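Local coordinates for extracellular solute-binding protein, family 1 (Bifidobacterium longum subsp. infantis ATCC 15697, PDB 3QUF) that probably captures a solute outside the cell membrane and hands it to an ABC transporter for uptake, at residues A187-G192 against K227-A232; L193-Y198 against G292-G297; S107-L112 against A316-L321. One frame throughout, in Å; residues are numbered along the deposited sequence.

Contact 1. Residues A187-G192 against K227-A232; sequences AGSFTG and KRWEAA
The hydroxyl oxygen of S189 is gripped by two groups: the indole N-H of W229 on helix 223-234 and the carboxylate of E180. W229 NE1 lies 3.0 Å from S189 OG, and its hydrogen points almost straight at the oxygen, with an N-H...O angle of 169°. The oxygen also sits practically in the plane of the indole, where the N-H is directed. Since the tryptophan can only donate here, OG acts as acceptor toward it, and its own proton is then probably offered to E180. The first torsion of S189, which sets OG between the backbone N and the carbonyl carbon, places the hydroxyl at the edge of the W229 ring.

One residue further along helix 188-199, F190 meets the same indole by a different route. F190 CB rests over the five-membered ring of W229 as a CH-pi contact, 3.8 Å from its centroid. CG stands anti to the backbone N (chi1 175°), which swings the phenyl ring across the indole, with F190 CD1 at its edge 3.9 Å from W229 CG. The two rings form a T-shaped pair, the phenylalanine edge toward the indole face, planes at 83°. On the six-membered part, W229 CZ2 has A187 CB at 3.7 Å; this small methyl, at the N-cap position of helix 188-199, allows the wide ring to approach closely. F226 and W222 also pack against F190, and Q387 and V391 of helix 376-391 against W229.

Tryptophan thus serves as a broad apolar slab with one polar point. The buried N-H is satisfied by a serine hydroxyl, so its burial between two helices probably costs little, and the serine is in turn held by a carboxylate that would probably strengthen its acceptor character.

Contact 2. Residues L193-Y198 against G292-G297; sequences LLASYY and GQWING
W294, A195 and S196 supply most of the buried surface here: an indole is laid against one turn of helix 188-199. A195 CB comes within 3.6 Å of W294 CB and also touches CG, CD2 and CE3, a methyl group small enough to bring the helix backbone down onto the ring. The peptide joining A195 to S196 then covers one indole face, with A195 O about 3.7 Å above its plane, while S196 CA approaches W294 CD1 at 3.7 Å. This is the packing of a helix on the entry to a long strand, 295-305, in the alpha/beta architecture of the solute-binding proteins; the backbone of W294 is already paired with F284. An alanine in place of W294 would probably open a gap beside A195 and leave the A195-S196 peptide without its aromatic cover. Next to the ring, S196 OG donates to G292 O at 2.6 Å, coming in 29° out of the carbonyl plane. With OG anti to the backbone N (chi1 175°), the serine reaches across to the loop, and the same oxygen is also hydrogen-bonded to Y287 N. Glycine suits position 292, where any side chain would be aimed at the helix.

Contact 3. Residues S107-L112 against A316-L321; sequences SGEDFL and AAKKFL
A short 3-10 turn, residues 110-112, docks on helix 311-324 in the lobe that holds strands 30-36, 57-63 and 86-89, with F111 set against K318 and L321. The phenyl ring is covered on both faces. Over one lies L321 CB, 4.1 Å from the F111 ring centroid in a CH-pi contact; over the other lies CB of E109, two residues earlier in the chain. F111 chi1 of 63° places CG between the backbone N and the carbonyl carbon and sends the ring toward the helix. There F111 CE1 meets L321 CD2 at 3.7 Å, and F111 CE2 touches K318 CG at the same distance.

Lysine suits the place of K318 because its methylenes pack while its end stays polar. The chain runs extended beyond CG, crossing that of E109 nearly perpendicularly, and K318 NZ forms a salt bridge with E109 OE2 at 3.0 Å. The ammonium group approaches from above the carboxylate, 41° out of its plane. A water joins the other oxygen to the pair, donating to E109 OE1 at 2.6 Å and accepting from K318 NZ at 3.2 Å.

Beyond the salt bridge, L321 also touches M132 and I305, while F320 and A317 turn to the strands. A helix packed on the strands of a mixed sheet in this way is found in the alpha/beta lobes of the solute-binding proteins.

How the contacts relate
Contacts 1 and 2 are neighbours, their centres 11 Å apart, because both use helix 188-199: its first turns meet helix 223-234 and its later turns meet the start of strand 295-305. Their segments alternate along the chain, and a probable hydrogen bond from N296 ND2 to G188 O (3.1 Å) ties them together. Contact 3 lies far off, with centres about 40 Å from contact 1 and 31 Å from contact 2. Its segments, 107-112 and 316-321, are the first and last of the six along the chain and bracket the others. Strand 295-305 leads from contact 2 toward helix 311-324, consistent with a two-lobed binding protein whose chain passes repeatedly between lobes.

Contact 1. Residues A187-G192 against K227-A232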
loop_
_atom_site.group_PDB
_atom_site.type_symbol
_atom_site.label_atom_id
_atom_site.label_comp_id
_atom_site.label_asym_id
_atom_site.label_seq_id
_atom_site.Cartn_x
_atom_site.Cartn_y
_atom_site.Cartn_z
ATOM N N ALA A 187 7.910 8.111 -4.222
ATOM C CA ALA A 187 8.394 7.157 -5.206
ATOM C C ALA A 187 8.327 5.735 -4.680
ATOM O O ALA A 187 8.786 5.437 -3.569
ATOM C CB ALA A 187 9.850 7.479 -5.631
ATOM N N GLY A 188 7.778 4.851 -5.495
ATOM C CA GLY A 188 7.714 3.432 -5.141
ATOM C C GLY A 188 9.098 2.791 -4.979
ATOM O O GLY A 188 9.304 1.958 -4.104
ATOM N N SER A 189 10.051 3.166 -5.812
ATOM C CA SER A 189 11.420 2.609 -5.690
ATOM C C SER A 189 12.078 2.996 -4.369
ATOM O O SER A 189 12.737 2.186 -3.716
ATOM C CB SER A 189 12.316 3.050 -6.892
ATOM O OG SER A 189 12.451 4.477 -6.995
ATOM N N PHE A 190 11.928 4.261 -3.991
ATOM C CA PHE A 190 12.423 4.735 -2.724
ATOM C C PHE A 190 11.757 3.972 -1.587
ATOM O O PHE A 190 12.421 3.550 -0.652
ATOM C CB PHE A 190 12.155 6.239 -2.541
ATOM C CG PHE A 190 12.547 6.731 -1.195
ATOM C CD1 PHE A 190 13.879 7.037 -0.896
ATOM C CD2 PHE A 190 11.596 6.823 -0.187
ATOM C CE1 PHE A 190 14.237 7.449 0.360
ATOM C CE2 PHE A 190 11.974 7.240 1.084
ATOM C CZ PHE A 190 13.294 7.545 1.344
ATOM N N THR A 191 10.438 3.799 -1.672
ATOM C CA THR A 191 9.718 3.111 -0.590
ATOM C C THR A 191 10.215 1.675 -0.463
ATOM O O THR A 191 10.389 1.176 0.661
ATOM C CB THR A 191 8.219 3.183 -0.808
ATOM O OG1 THR A 191 7.853 4.576 -0.827
ATOM C CG2 THR A 191 7.450 2.472 0.300
ATOM N N GLY A 192 10.458 1.020 -1.598
ATOM C CA GLY A 192 11.004 -0.345 -1.588
ATOM C C GLY A 192 12.371 -0.423 -0.945
ATOM O O GLY A 192 12.691 -1.369 -0.209
ATOM N N LYS A 227 20.404 8.717 0.587
ATOM C CA LYS A 227 21.782 8.716 0.065
ATOM C C LYS A 227 21.945 7.673 -1.031
ATOM O O LYS A 227 22.592 7.926 -2.058
ATOM C CB LYS A 227 22.821 8.458 1.161
ATOM C CG LYS A 227 23.085 9.608 2.117
ATOM C CD LYS A 227 24.415 9.370 2.901
ATOM C CE LYS A 227 24.639 10.356 4.074
ATOM N NZ LYS A 227 24.377 11.784 3.750
ATOM N N ARG A 228 21.401 6.480 -0.801
ATOM C CA ARG A 228 21.515 5.413 -1.774
ATOM C C ARG A 228 20.614 5.685 -2.970
ATOM O O ARG A 228 20.992 5.453 -4.125
ATOM C CB ARG A 228 21.220 4.063 -1.136
ATOM C CG ARG A 228 22.186 3.705 -0.011
ATOM C CD ARG A 228 23.669 3.758 -0.486
ATOM N NE ARG A 228 23.875 2.925 -1.675
ATOM C CZ ARG A 228 24.678 3.211 -2.708
ATOM N NH1 ARG A 228 25.356 4.334 -2.753
ATOM N NH2 ARG A 228 24.775 2.364 -3.734
ATOM N N TRP A 229 19.443 6.236 -2.703
ATOM C CA TRP A 229 18.537 6.638 -3.789
ATOM C C TRP A 229 19.169 7.781 -4.610
ATOM O O TRP A 229 19.136 7.727 -5.838
ATOM C CB TRP A 229 17.154 7.032 -3.211
ATOM C CG TRP A 229 16.013 6.947 -4.165
ATOM C CD1 TRP A 229 15.456 5.837 -4.664
ATOM C CD2 TRP A 229 15.287 8.048 -4.726
ATOM N NE1 TRP A 229 14.404 6.157 -5.500
ATOM C CE2 TRP A 229 14.272 7.509 -5.538
ATOM C CE3 TRP A 229 15.372 9.431 -4.588
ATOM C CZ2 TRP A 229 13.381 8.293 -6.248
ATOM C CZ3 TRP A 229 14.467 10.211 -5.275
ATOM C CH2 TRP A 229 13.492 9.638 -6.109
ATOM N N GLU A 230 19.769 8.775 -3.951
ATOM C CA GLU A 230 20.462 9.891 -4.628
ATOM C C GLU A 230 21.598 9.331 -5.518
ATOM O O GLU A 230 21.833 9.814 -6.635
ATOM C CB GLU A 230 21.007 10.904 -3.599
ATOM C CG GLU A 230 21.749 12.116 -4.198
ATOM C CD GLU A 230 22.402 13.027 -3.143
ATOM O OE1 GLU A 230 22.435 12.660 -1.946
ATOM O OE2 GLU A 230 22.903 14.111 -3.509
ATOM N N ALA A 231 22.295 8.307 -5.026
ATOM C CA ALA A 231 23.413 7.712 -5.775
ATOM C C ALA A 231 22.953 7.160 -7.125
ATOM O O ALA A 231 23.686 7.258 -8.115
ATOM C CB ALA A 231 24.108 6.607 -4.955
ATOM N N ALA A 232 21.746 6.579 -7.177
ATOM C CA ALA A 232 21.187 6.120 -8.445
ATOM C C ALA A 232 20.881 7.304 -9.354
ATOM O O ALA A 232 21.051 7.198 -10.548
ATOM C CB ALA A 232 19.923 5.250 -8.246
#

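Contact 2. Residues L193-Y198 against G292-G297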
loop_
_atom_site.group_PDB
_atom_site.type_symbol
_atom_site.label_atom_id
_atom_site.label_comp_id
_atom_site.label_asym_id
_atom_site.label_seq_id
_atom_site.Cartn_x
_atom_site.Cartn_y
_atom_site.Cartn_z
ATOM N N LEU A 193 13.192 0.593 -1.193
ATOM C CA LEU A 193 14.520 0.656 -0.625
ATOM C C LEU A 193 14.470 0.934 0.868
ATOM O O LEU A 193 15.186 0.318 1.644
ATOM C CB LEU A 193 15.331 1.706 -1.388
ATOM C CG LEU A 193 16.834 1.716 -1.129
ATOM C CD1 LEU A 193 17.462 0.386 -1.562
ATOM C CD2 LEU A 193 17.484 2.917 -1.860
ATOM N N LEU A 194 13.583 1.840 1.266
ATOM C CA LEU A 194 13.298 2.130 2.657
ATOM C C LEU A 194 12.820 0.879 3.393
ATOM O O LEU A 194 13.301 0.596 4.529
ATOM C CB LEU A 194 12.255 3.250 2.754
ATOM C CG LEU A 194 11.859 3.643 4.159
ATOM C CD1 LEU A 194 13.015 4.306 4.926
ATOM C CD2 LEU A 194 10.566 4.560 4.144
ATOM N N ALA A 195 11.928 0.122 2.750
ATOM C CA ALA A 195 11.336 -1.063 3.352
ATOM C C ALA A 195 12.466 -2.055 3.653
ATOM O O ALA A 195 12.518 -2.641 4.724
ATOM C CB ALA A 195 10.294 -1.683 2.438
ATOM N N SER A 196 13.389 -2.182 2.715
ATOM C CA SER A 196 14.544 -3.073 2.901
ATOM C C SER A 196 15.454 -2.590 3.996
ATOM O O SER A 196 15.931 -3.386 4.813
ATOM C CB SER A 196 15.293 -3.190 1.598
ATOM O OG SER A 196 16.503 -3.949 1.706
ATOM N N TYR A 197 15.759 -1.297 4.006
ATOM C CA TYR A 197 16.553 -0.700 5.081
ATOM C C TYR A 197 16.074 -1.111 6.445
ATOM O O TYR A 197 16.879 -1.464 7.298
ATOM C CB TYR A 197 16.582 0.845 4.957
ATOM C CG TYR A 197 17.121 1.585 6.148
ATOM C CD1 TYR A 197 18.484 1.813 6.290
ATOM C CD2 TYR A 197 16.267 2.090 7.113
ATOM C CE1 TYR A 197 18.976 2.495 7.361
ATOM C CE2 TYR A 197 16.771 2.806 8.206
ATOM C CZ TYR A 197 18.134 2.990 8.307
ATOM O OH TYR A 197 18.632 3.681 9.393
ATOM N N TYR A 198 14.762 -1.086 6.642
ATOM C CA TYR A 198 14.164 -1.481 7.887
ATOM C C TYR A 198 14.059 -2.991 8.049
ATOM O O TYR A 198 14.354 -3.538 9.140
ATOM C CB TYR A 198 12.768 -0.867 7.982
ATOM C CG TYR A 198 12.678 0.617 8.224
ATOM C CD1 TYR A 198 13.383 1.226 9.271
ATOM C CD2 TYR A 198 11.812 1.398 7.472
ATOM C CE1 TYR A 198 13.229 2.566 9.558
ATOM C CE2 TYR A 198 11.657 2.755 7.770
ATOM C CZ TYR A 198 12.336 3.323 8.827
ATOM O OH TYR A 198 12.167 4.671 9.136
ATOM N N GLY A 292 17.422 -9.222 0.882
ATOM C CA GLY A 292 16.794 -8.109 1.607
ATOM C C GLY A 292 15.707 -7.391 0.815
ATOM O O GLY A 292 15.376 -6.247 1.127
ATOM N N GLN A 293 15.168 -8.060 -0.203
ATOM C CA GLN A 293 14.177 -7.421 -1.089
ATOM C C GLN A 293 12.774 -7.331 -0.489
ATOM O O GLN A 293 12.319 -8.244 0.232
ATOM C CB GLN A 293 14.097 -8.105 -2.450
ATOM C CG GLN A 293 15.415 -8.260 -3.190
ATOM C CD GLN A 293 16.253 -9.403 -2.662
ATOM O OE1 GLN A 293 15.750 -10.319 -1.973
ATOM N NE2 GLN A 293 17.565 -9.358 -2.976
ATOM N N TRP A 294 12.110 -6.209 -0.787
ATOM C CA TRP A 294 10.720 -5.941 -0.407
ATOM C C TRP A 294 9.913 -5.541 -1.649
ATOM O O TRP A 294 10.462 -5.172 -2.676
ATOM C CB TRP A 294 10.652 -4.826 0.652
ATOM C CG TRP A 294 11.019 -5.320 2.020
ATOM C CD1 TRP A 294 12.213 -5.847 2.381
ATOM C CD2 TRP A 294 10.176 -5.429 3.150
ATOM N NE1 TRP A 294 12.173 -6.302 3.664
ATOM C CE2 TRP A 294 10.938 -6.036 4.181
ATOM C CE3 TRP A 294 8.843 -5.102 3.408
ATOM C CZ2 TRP A 294 10.415 -6.283 5.447
ATOM C CZ3 TRP A 294 8.344 -5.321 4.661
ATOM C CH2 TRP A 294 9.132 -5.955 5.669
ATOM N N ILE A 295 8.589 -5.599 -1.518
ATOM C CA ILE A 295 7.684 -5.046 -2.515
ATOM C C ILE A 295 6.908 -3.896 -1.885
ATOM O O ILE A 295 6.925 -3.677 -0.672
ATOM C CB ILE A 295 6.755 -6.113 -3.140
ATOM C CG1 ILE A 295 5.776 -6.669 -2.108
ATOM C CG2 ILE A 295 7.589 -7.212 -3.793
ATOM C CD1 ILE A 295 4.802 -7.684 -2.633
ATOM N N ASN A 296 6.266 -3.116 -2.730
ATOM C CA ASN A 296 5.329 -2.141 -2.247
ATOM C C ASN A 296 4.004 -2.851 -1.917
ATOM O O ASN A 296 3.571 -3.794 -2.588
ATOM C CB ASN A 296 4.958 -1.094 -3.322
ATOM C CG ASN A 296 6.096 -0.136 -3.752
ATOM O OD1 ASN A 296 5.982 0.477 -4.833
ATOM N ND2 ASN A 296 7.160 0.016 -2.964
ATOM N N GLY A 297 3.281 -2.311 -0.954
ATOM C CA GLY A 297 1.918 -2.749 -0.744
ATOM C C GLY A 297 1.367 -2.248 0.566
ATOM O O GLY A 297 2.071 -1.669 1.403
#

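Contact 3. Residues S107-L112 against A316-L321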
loop_
_atom_site.group_PDB
_atom_site.type_symbol
_atom_site.label_atom_id
_atom_site.label_comp_id
_atom_site.label_asym_id
_atom_site.label_seq_id
_atom_site.Cartn_x
_atom_site.Cartn_y
_atom_site.Cartn_z
ATOM N N SER A 107 -10.211 -6.108 19.695
ATOM C CA SER A 107 -9.071 -6.945 20.100
ATOM C C SER A 107 -9.558 -8.347 20.488
ATOM O O SER A 107 -10.520 -8.491 21.229
ATOM C CB SER A 107 -8.349 -6.336 21.298
ATOM O OG SER A 107 -7.896 -5.030 21.032
ATOM N N GLY A 108 -8.861 -9.348 19.985
ATOM C CA GLY A 108 -9.083 -10.743 20.399
ATOM C C GLY A 108 -10.280 -11.434 19.765
ATOM O O GLY A 108 -10.570 -12.586 20.092
ATOM N N GLU A 109 -11.037 -10.715 18.934
ATOM C CA GLU A 109 -12.241 -11.319 18.380
ATOM C C GLU A 109 -11.864 -12.480 17.449
ATOM O O GLU A 109 -10.861 -12.433 16.716
ATOM C CB GLU A 109 -13.092 -10.302 17.623
ATOM C CG GLU A 109 -13.805 -9.308 18.514
ATOM C CD GLU A 109 -15.022 -9.849 19.276
ATOM O OE1 GLU A 109 -15.502 -10.965 18.971
ATOM O OE2 GLU A 109 -15.542 -9.122 20.162
ATOM N N ASP A 110 -12.664 -13.538 17.496
ATOM C CA ASP A 110 -12.363 -14.736 16.704
ATOM C C ASP A 110 -12.407 -14.467 15.198
ATOM O O ASP A 110 -11.734 -15.154 14.419
ATOM C CB ASP A 110 -13.356 -15.866 17.040
ATOM C CG ASP A 110 -13.150 -16.455 18.405
ATOM O OD1 ASP A 110 -12.074 -16.275 19.029
ATOM O OD2 ASP A 110 -14.086 -17.157 18.843
ATOM N N PHE A 111 -13.198 -13.489 14.757
ATOM C CA PHE A 111 -13.273 -13.166 13.350
ATOM C C PHE A 111 -11.987 -12.559 12.756
ATOM O O PHE A 111 -11.846 -12.437 11.536
ATOM C CB PHE A 111 -14.517 -12.301 13.025
ATOM C CG PHE A 111 -14.554 -10.927 13.689
ATOM C CD1 PHE A 111 -13.751 -9.882 13.255
ATOM C CD2 PHE A 111 -15.465 -10.674 14.692
ATOM C CE1 PHE A 111 -13.809 -8.653 13.851
ATOM C CE2 PHE A 111 -15.546 -9.452 15.270
ATOM C CZ PHE A 111 -14.728 -8.426 14.860
ATOM N N LEU A 112 -11.024 -12.215 13.614
ATOM C CA LEU A 112 -9.718 -11.770 13.173
ATOM C C LEU A 112 -8.783 -12.908 12.794
ATOM O O LEU A 112 -7.739 -12.673 12.219
ATOM C CB LEU A 112 -9.029 -10.933 14.234
ATOM C CG LEU A 112 -9.792 -9.736 14.785
ATOM C CD1 LEU A 112 -9.002 -9.133 15.952
ATOM C CD2 LEU A 112 -10.071 -8.719 13.670
ATOM N N ALA A 316 -24.524 -8.074 15.410
ATOM C CA ALA A 316 -24.810 -8.256 14.000
ATOM C C ALA A 316 -23.631 -7.768 13.140
ATOM O O ALA A 316 -23.293 -8.390 12.122
ATOM C CB ALA A 316 -26.117 -7.517 13.601
ATOM N N ALA A 317 -23.046 -6.639 13.507
ATOM C CA ALA A 317 -21.881 -6.095 12.805
ATOM C C ALA A 317 -20.686 -7.037 12.865
ATOM O O ALA A 317 -19.961 -7.205 11.868
ATOM C CB ALA A 317 -21.553 -4.677 13.340
ATOM N N LYS A 318 -20.503 -7.689 14.009
ATOM C CA LYS A 318 -19.458 -8.698 14.132
ATOM C C LYS A 318 -19.707 -9.867 13.155
ATOM O O LYS A 318 -18.740 -10.430 12.614
ATOM C CB LYS A 318 -19.345 -9.207 15.559
ATOM C CG LYS A 318 -18.773 -8.146 16.492
ATOM C CD LYS A 318 -18.694 -8.633 17.951
ATOM C CE LYS A 318 -18.168 -7.586 18.906
ATOM N NZ LYS A 318 -18.291 -8.053 20.324
ATOM N N LYS A 319 -20.973 -10.242 12.959
ATOM C CA LYS A 319 -21.281 -11.278 11.945
ATOM C C LYS A 319 -20.915 -10.830 10.528
ATOM O O LYS A 319 -20.475 -11.634 9.711
ATOM C CB LYS A 319 -22.751 -11.694 12.014
ATOM C CG LYS A 319 -23.066 -12.547 13.222
ATOM C CD LYS A 319 -24.513 -13.056 13.153
ATOM C CE LYS A 319 -24.891 -13.941 14.345
ATOM N NZ LYS A 319 -26.117 -14.767 14.034
ATOM N N PHE A 320 -21.075 -9.545 10.225
ATOM C CA PHE A 320 -20.664 -9.017 8.942
ATOM C C PHE A 320 -19.142 -9.050 8.757
ATOM O O PHE A 320 -18.646 -9.548 7.744
ATOM C CB PHE A 320 -21.180 -7.608 8.725
ATOM C CG PHE A 320 -20.838 -7.058 7.377
ATOM C CD1 PHE A 320 -21.437 -7.551 6.231
ATOM C CD2 PHE A 320 -19.888 -6.060 7.250
ATOM C CE1 PHE A 320 -21.091 -7.050 5.004
ATOM C CE2 PHE A 320 -19.573 -5.525 6.024
ATOM C CZ PHE A 320 -20.148 -6.011 4.900
ATOM N N LEU A 321 -18.400 -8.647 9.795
ATOM C CA LEU A 321 -16.925 -8.738 9.744
ATOM C C LEU A 321 -16.468 -10.176 9.614
ATOM O O LEU A 321 -15.542 -10.465 8.849
ATOM C CB LEU A 321 -16.288 -8.005 10.925
ATOM C CG LEU A 321 -16.039 -6.497 10.654
ATOM C CD1 LEU A 321 -17.234 -5.692 10.469
ATOM C CD2 LEU A 321 -15.196 -5.878 11.808
HETATM O O HOH W 1 -17.718 -11.227 20.373
#